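Long-range contacts in beta-galactosidase BgaB (Bifidobacterium adolescentis, PDB 5VYM), which hydrolyses terminal non-reducing beta-D-galactose from beta-galactosides, acting best on Gal(beta1-4)Gal-containing oligosaccharides, and is represented here by its trimerisation domain: residues 6-11 with 62-67; 143-148 with 177-182; 96-101 with 108-113. One frame throughout, in Å; residues are numbered along the deposited sequence.

Contact 1. Residues 6-11 with 62-67; sequences DTAILF and KTVVLP
Leu-10 packs its CD1 against CG1 of Val-64 at 3.5 Å, the two side chains crossing at about a right angle. Leu-10 CD1 lies 4.1 Å from Leu-66 CG. Strands 7-11 and 63-66, with Ala-8 paired to Val-64, are the middle two of a parallel sheet. Helix 31-44 lies on the face of Thr-7 and Ile-9, helix 74-85 on that of Val-64, an alpha/beta layering consistent with the glutamine-amidotransferase-like clan. CG2 of Ile-9 meets CG of Pro-67 at 3.8 Å. With an alanine in place of Leu-10, Val-64 CG1 would probably lose its neighbour and a gap would open toward Leu-66. The Asp-6 end is looser and exposed. The carboxylate lies alongside the aliphatic part of Lys-62, with Asp-6 OD1 3.6 Å from Lys-62 CD. The lysine bends at chi4 (-55°). Lys-62 NZ stays 5.0 Å from Asp-6 OD1, and the opposite charges probably attract only weakly. The backbone still holds here: Asp-6 O is shared by Lys-62 N and Thr-63 N. Leu-10 N gives Val-65 O a nearly straight bond of 2.9 Å (173°). Backbone bonds thus fix the register and apolar packing fills the buried end; the exposed charged pair forms no salt bridge.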
# COMPACT_ATOMS: atom_id res chain seq x y z
N ASP B 6 8.34 22.92 5.45
CA ASP B 6 8.22 21.76 4.58
C ASP B 6 7.86 20.49 5.33
O ASP B 6 7.32 19.56 4.73
CB ASP B 6 9.53 21.53 3.82
CG ASP B 6 9.74 22.52 2.69
OD1 ASP B 6 8.75 23.08 2.19
OD2 ASP B 6 10.91 22.74 2.30
N THR B 7 8.13 20.44 6.63
CA THR B 7 7.96 19.23 7.43
C THR B 7 6.91 19.48 8.51
O THR B 7 6.93 20.51 9.18
CB THR B 7 9.28 18.81 8.08
OG1 THR B 7 10.29 18.69 7.06
CG2 THR B 7 9.12 17.47 8.79
N ALA B 8 6.01 18.52 8.67
CA ALA B 8 5.00 18.55 9.72
C ALA B 8 5.15 17.32 10.60
O ALA B 8 5.17 16.19 10.10
CB ALA B 8 3.58 18.60 9.14
N ILE B 9 5.28 17.54 11.90
CA ILE B 9 5.27 16.46 12.88
C ILE B 9 3.84 16.32 13.39
O ILE B 9 3.29 17.25 13.99
CB ILE B 9 6.24 16.75 14.04
CG1 ILE B 9 7.66 16.93 13.49
CG2 ILE B 9 6.19 15.62 15.06
CD1 ILE B 9 8.67 17.30 14.54
N LEU B 10 3.24 15.16 13.13
CA LEU B 10 1.82 14.97 13.42
C LEU B 10 1.61 14.61 14.88
O LEU B 10 2.35 13.81 15.46
CB LEU B 10 1.24 13.88 12.53
CG LEU B 10 1.40 14.09 11.02
CD1 LEU B 10 0.55 13.09 10.26
CD2 LEU B 10 1.04 15.52 10.63
N PHE B 11 0.59 15.22 15.48
CA PHE B 11 0.24 14.99 16.88
C PHE B 11 -1.13 14.32 16.95
O PHE B 11 -2.11 14.83 16.39
CB PHE B 11 0.22 16.30 17.67
CG PHE B 11 -0.36 16.16 19.04
CD1 PHE B 11 0.29 15.42 20.02
CD2 PHE B 11 -1.56 16.78 19.37
CE1 PHE B 11 -0.24 15.29 21.28
CE2 PHE B 11 -2.10 16.66 20.63
CZ PHE B 11 -1.44 15.91 21.59
N LYS B 62 5.57 18.81 2.61
CA LYS B 62 6.37 17.91 1.78
C LYS B 62 6.78 16.65 2.52
O LYS B 62 6.87 15.58 1.90
CB LYS B 62 7.62 18.63 1.27
CG LYS B 62 7.32 19.81 0.36
CD LYS B 62 8.59 20.37 -0.24
CE LYS B 62 8.30 21.55 -1.16
NZ LYS B 62 7.32 21.18 -2.22
N THR B 63 7.01 16.74 3.83
CA THR B 63 7.38 15.60 4.65
C THR B 63 6.51 15.58 5.89
O THR B 63 6.21 16.63 6.47
CB THR B 63 8.86 15.66 5.04
OG1 THR B 63 9.67 15.63 3.86
CG2 THR B 63 9.24 14.48 5.94
N VAL B 64 6.09 14.39 6.29
CA VAL B 64 5.24 14.19 7.46
C VAL B 64 5.89 13.15 8.35
O VAL B 64 6.34 12.10 7.87
CB VAL B 64 3.82 13.76 7.04
CG1 VAL B 64 3.23 12.77 8.02
CG2 VAL B 64 2.92 14.98 6.91
N VAL B 65 5.97 13.44 9.65
CA VAL B 65 6.64 12.59 10.63
C VAL B 65 5.62 12.14 11.66
O VAL B 65 4.86 12.96 12.19
CB VAL B 65 7.82 13.32 11.30
CG1 VAL B 65 8.49 12.42 12.33
CG2 VAL B 65 8.83 13.79 10.26
N LEU B 66 5.61 10.84 11.95
CA LEU B 66 4.70 10.25 12.94
C LEU B 66 5.52 9.58 14.03
O LEU B 66 5.88 8.40 13.92
CB LEU B 66 3.75 9.25 12.28
CG LEU B 66 2.73 9.82 11.30
CD1 LEU B 66 3.23 9.71 9.87
CD2 LEU B 66 1.38 9.13 11.45
N PRO B 67 5.84 10.29 15.11
CA PRO B 67 6.60 9.68 16.21
C PRO B 67 5.70 9.14 17.31
O PRO B 67 5.02 9.90 17.99
CB PRO B 67 7.46 10.85 16.71
CG PRO B 67 6.70 12.11 16.31
CD PRO B 67 5.57 11.72 15.37

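Contact 2. Residues 143-148 with 177-182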
# COMPACT_ATOMS: atom_id res chain seq x y z
N ILE B 143 -27.06 -9.80 -12.52
CA ILE B 143 -27.17 -8.46 -11.95
C ILE B 143 -26.77 -7.44 -13.02
O ILE B 143 -25.84 -7.68 -13.79
CB ILE B 143 -26.28 -8.31 -10.69
CG1 ILE B 143 -26.80 -9.20 -9.56
CG2 ILE B 143 -26.22 -6.86 -10.23
CD1 ILE B 143 -26.08 -8.98 -8.25
N ARG B 144 -27.49 -6.32 -13.06
CA ARG B 144 -27.19 -5.25 -14.00
C ARG B 144 -26.18 -4.27 -13.41
O ARG B 144 -25.99 -4.19 -12.19
CB ARG B 144 -28.45 -4.49 -14.39
CG ARG B 144 -29.56 -5.34 -14.97
CD ARG B 144 -30.67 -4.46 -15.52
NE ARG B 144 -31.96 -5.15 -15.55
CZ ARG B 144 -32.85 -5.11 -14.57
NH1 ARG B 144 -32.59 -4.41 -13.47
NH2 ARG B 144 -33.99 -5.77 -14.68
N LEU B 145 -25.53 -3.53 -14.30
CA LEU B 145 -24.60 -2.47 -13.93
C LEU B 145 -25.15 -1.12 -14.35
O LEU B 145 -25.93 -1.02 -15.31
CB LEU B 145 -23.22 -2.69 -14.57
CG LEU B 145 -22.25 -3.69 -13.96
CD1 LEU B 145 -22.72 -5.13 -14.14
CD2 LEU B 145 -20.86 -3.51 -14.56
N SER B 146 -24.75 -0.08 -13.63
CA SER B 146 -25.11 1.29 -13.97
C SER B 146 -23.88 2.18 -13.84
O SER B 146 -23.11 2.04 -12.88
CB SER B 146 -26.24 1.81 -13.08
OG SER B 146 -26.62 3.13 -13.46
N SER B 147 -23.71 3.08 -14.79
CA SER B 147 -22.54 3.96 -14.79
C SER B 147 -22.67 4.99 -13.67
O SER B 147 -23.68 5.70 -13.59
CB SER B 147 -22.39 4.64 -16.14
OG SER B 147 -22.01 3.71 -17.14
N ALA B 148 -21.66 5.07 -12.82
CA ALA B 148 -21.67 6.04 -11.73
C ALA B 148 -21.31 7.44 -12.20
O ALA B 148 -21.55 8.41 -11.46
CB ALA B 148 -20.72 5.60 -10.61
N ALA B 177 -18.71 2.44 -12.33
CA ALA B 177 -19.94 1.67 -12.49
C ALA B 177 -20.30 1.03 -11.16
O ALA B 177 -19.43 0.66 -10.36
CB ALA B 177 -19.80 0.59 -13.57
N THR B 178 -21.60 0.91 -10.92
CA THR B 178 -22.13 0.26 -9.73
C THR B 178 -23.18 -0.77 -10.15
O THR B 178 -23.73 -0.71 -11.25
CB THR B 178 -22.77 1.26 -8.75
OG1 THR B 178 -23.71 2.08 -9.45
CG2 THR B 178 -21.70 2.14 -8.12
N TYR B 179 -23.44 -1.71 -9.25
CA TYR B 179 -24.53 -2.66 -9.46
C TYR B 179 -25.85 -1.99 -9.08
O TYR B 179 -25.96 -1.38 -8.01
CB TYR B 179 -24.31 -3.92 -8.63
CG TYR B 179 -22.98 -4.59 -8.88
CD1 TYR B 179 -22.70 -5.20 -10.10
CD2 TYR B 179 -22.00 -4.63 -7.89
CE1 TYR B 179 -21.49 -5.81 -10.33
CE2 TYR B 179 -20.78 -5.24 -8.12
CZ TYR B 179 -20.53 -5.83 -9.34
OH TYR B 179 -19.32 -6.44 -9.56
N ALA B 180 -26.83 -2.09 -9.97
CA ALA B 180 -28.13 -1.46 -9.76
C ALA B 180 -29.22 -2.38 -10.27
O ALA B 180 -28.96 -3.35 -11.00
CB ALA B 180 -28.20 -0.09 -10.44
N GLY B 181 -30.45 -2.08 -9.89
CA GLY B 181 -31.61 -2.84 -10.30
C GLY B 181 -32.20 -3.65 -9.16
O GLY B 181 -31.67 -3.71 -8.05
N GLU B 182 -33.33 -4.29 -9.46
CA GLU B 182 -34.03 -5.08 -8.46
C GLU B 182 -33.21 -6.30 -8.04
O GLU B 182 -33.20 -6.67 -6.86
CB GLU B 182 -35.40 -5.51 -8.98
CG GLU B 182 -36.38 -4.36 -9.18
CD GLU B 182 -37.68 -4.81 -9.81
OE1 GLU B 182 -38.19 -4.09 -10.70
OE2 GLU B 182 -38.19 -5.88 -9.42
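Tyr-179 and Leu-145 both place CG anti to the carbonyl carbon. They leave paired positions on the same sheet face, and these torsions (chi1 -55° and -80°) lay them side by side. Leu-145 CD1 lies 4.0 Å from Tyr-179 CD1, approaching the ring obliquely. Ile-143 reaches the same tyrosine with CG2, which is anti to its own backbone N and 3.9 Å from Tyr-179 CB. These two side chains cross at about a right angle. Ala-177 lies by Leu-145 CD2 on this face. Strand 158-163 adds Thr-159 beside the tyrosine, and strand 193-200 adds Ala-194.

The side chains of Arg-144, Ser-146, Thr-178 and Ala-180 point to the other face, which is more polar and more open. CB of Ser-146 packs there on CB of Ala-180 at 3.8 Å. Within the sheet, Ser-146 and Thr-178 form a hydrogen-bonded pair. Ser-146 N donates to Thr-178 O at 2.7 Å, and Thr-178 N returns such a bond to Ser-146 O. Thr-178 OG1 adds a weak bond to Ser-146 O. Toward Gly-181 the pairing slackens: Ala-180 N is 3.2 Å from Arg-144 O and well above the carbonyl plane. The extended arginine brings Arg-144 NH1 to 3.7 Å from Gly-181 CA, at the guanidinium edge. Backbone angles alone call for glycine here, since a CB would jam against Ala-180 O; it would also crowd Arg-144 NH1. Arg-144 forms its salt bridge with Glu-183 of helix 182-186, N-capped by Gly-181. These are two neighbouring inner strands of a twisted antiparallel sheet, one face largely apolar, the other mixed.

Contact 3. Residues 96-101 with 108-113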
# COMPACT_ATOMS: atom_id res chain seq x y z
N THR B 96 4.60 3.52 15.95
CA THR B 96 3.50 4.17 15.25
C THR B 96 2.63 3.12 14.55
O THR B 96 3.15 2.21 13.91
CB THR B 96 4.03 5.17 14.23
OG1 THR B 96 4.58 6.31 14.91
CG2 THR B 96 2.92 5.64 13.29
N GLY B 97 1.32 3.26 14.70
CA GLY B 97 0.39 2.42 13.96
C GLY B 97 0.17 1.04 14.55
O GLY B 97 -0.00 0.07 13.80
N LEU B 98 0.14 0.93 15.88
CA LEU B 98 -0.06 -0.36 16.52
C LEU B 98 -1.51 -0.63 16.87
O LEU B 98 -1.92 -1.80 16.95
CB LEU B 98 0.79 -0.45 17.80
CG LEU B 98 2.27 -0.10 17.67
CD1 LEU B 98 3.00 -0.36 18.99
CD2 LEU B 98 2.92 -0.88 16.54
N ILE B 99 -2.31 0.41 17.09
CA ILE B 99 -3.67 0.28 17.59
C ILE B 99 -4.60 1.10 16.70
O ILE B 99 -4.23 2.16 16.18
CB ILE B 99 -3.76 0.74 19.06
CG1 ILE B 99 -2.69 0.05 19.91
CG2 ILE B 99 -5.12 0.43 19.64
CD1 ILE B 99 -2.68 0.47 21.36
N ASP B 100 -5.82 0.59 16.51
CA ASP B 100 -6.80 1.27 15.68
C ASP B 100 -7.60 2.28 16.50
O ASP B 100 -7.38 2.45 17.71
CB ASP B 100 -7.72 0.25 15.00
CG ASP B 100 -8.73 -0.37 15.96
OD1 ASP B 100 -8.49 -0.37 17.18
OD2 ASP B 100 -9.78 -0.86 15.48
N GLU B 101 -8.54 2.97 15.85
CA GLU B 101 -9.27 4.05 16.50
C GLU B 101 -10.21 3.55 17.58
O GLU B 101 -10.62 4.34 18.44
CB GLU B 101 -10.05 4.86 15.46
CG GLU B 101 -11.27 4.16 14.88
CD GLU B 101 -10.93 3.13 13.82
OE1 GLU B 101 -9.73 2.86 13.60
OE2 GLU B 101 -11.87 2.60 13.18
N GLY B 108 -2.41 -8.90 12.14
CA GLY B 108 -1.88 -9.29 10.85
C GLY B 108 -0.41 -9.01 10.62
O GLY B 108 0.10 -9.30 9.53
N GLY B 109 0.31 -8.46 11.60
CA GLY B 109 1.73 -8.19 11.42
C GLY B 109 2.17 -6.83 11.92
O GLY B 109 1.34 -6.04 12.40
N TYR B 110 3.46 -6.52 11.81
CA TYR B 110 3.98 -5.26 12.31
C TYR B 110 4.69 -4.48 11.22
O TYR B 110 5.47 -5.05 10.45
CB TYR B 110 4.96 -5.49 13.48
CG TYR B 110 5.79 -4.28 13.83
CD1 TYR B 110 5.30 -3.30 14.69
CD2 TYR B 110 7.07 -4.11 13.31
CE1 TYR B 110 6.06 -2.18 15.01
CE2 TYR B 110 7.83 -2.99 13.62
CZ TYR B 110 7.32 -2.03 14.47
OH TYR B 110 8.08 -0.93 14.78
N PRO B 111 4.44 -3.16 11.11
CA PRO B 111 3.37 -2.45 11.83
C PRO B 111 2.00 -2.75 11.24
O PRO B 111 1.87 -2.89 10.02
CB PRO B 111 3.74 -0.97 11.64
CG PRO B 111 4.59 -0.93 10.43
CD PRO B 111 5.35 -2.23 10.42
N GLY B 112 0.98 -2.86 12.09
CA GLY B 112 -0.30 -3.39 11.67
C GLY B 112 -1.29 -2.41 11.09
O GLY B 112 -2.30 -2.85 10.52
N ALA B 113 -1.05 -1.11 11.22
CA ALA B 113 -2.02 -0.12 10.78
C ALA B 113 -2.33 -0.27 9.30
O ALA B 113 -1.43 -0.37 8.47
CB ALA B 113 -1.51 1.29 11.08
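The loop between strand 89-93 and helix 117-122 doubles back on itself here. The closest backbone approach joins Gly-97 to Ala-113. Gly-97 O takes a weak hydrogen bond from Ala-113 N at 3.0 Å, bent to 123° at the hydrogen. Ala-113 CB also rests 3.3 Å from Gly-97 O. Gly-97 has a positive phi of 81°, and a CB on it would come too close to the methyl of Ala-113. The lack of a side chain thus lets the two backbones meet.

The second point of touch is apolar. Leu-98 CD2 lies 3.7 Å from CE1 of Tyr-110, at the edge of the ring and in its plane. The leucine leaves the backbone pointing away, and CG lies beside its own backbone N (chi1 -51°), from where CD2 reaches the ring. Pro-111 CD lies over one face of the Tyr-110 ring, 3.8 Å above the plane and offset toward the rim. A cis peptide bond precedes this proline. Tyr-110 OH is hydrogen-bonded to Tyr-94 O, which anchors the far end of the ring. Pro-111 and Ala-113 pack on Leu-118 of helix 117-122, while Thr-96 OG1 ties the loop to Leu-66 at the end of strand 63-66.

Overall arrangement
Contacts 1 and 3 are buried, while contact 2 is partly open to solvent. Contact 1 joins the two central strands of the parallel sheet. Contact 3 closes the loop that follows an outer strand of that sheet, 89-93. These two touch: Leu-66 O and Thr-96 OG1, 2.6 Å apart, link the strand to the loop. Contact 2 belongs to the separate antiparallel sheet, on the other side of the chain's centre, about 41 Å from contact 1 between centres. Contact 1 is regularly bonded, while contact 2 slackens at one end. Contact 3 instead has a glycine, a tyrosine edge contact and one weak bond. It alone has a neighbour in the second subunit, where Gln-163 packs on Tyr-110.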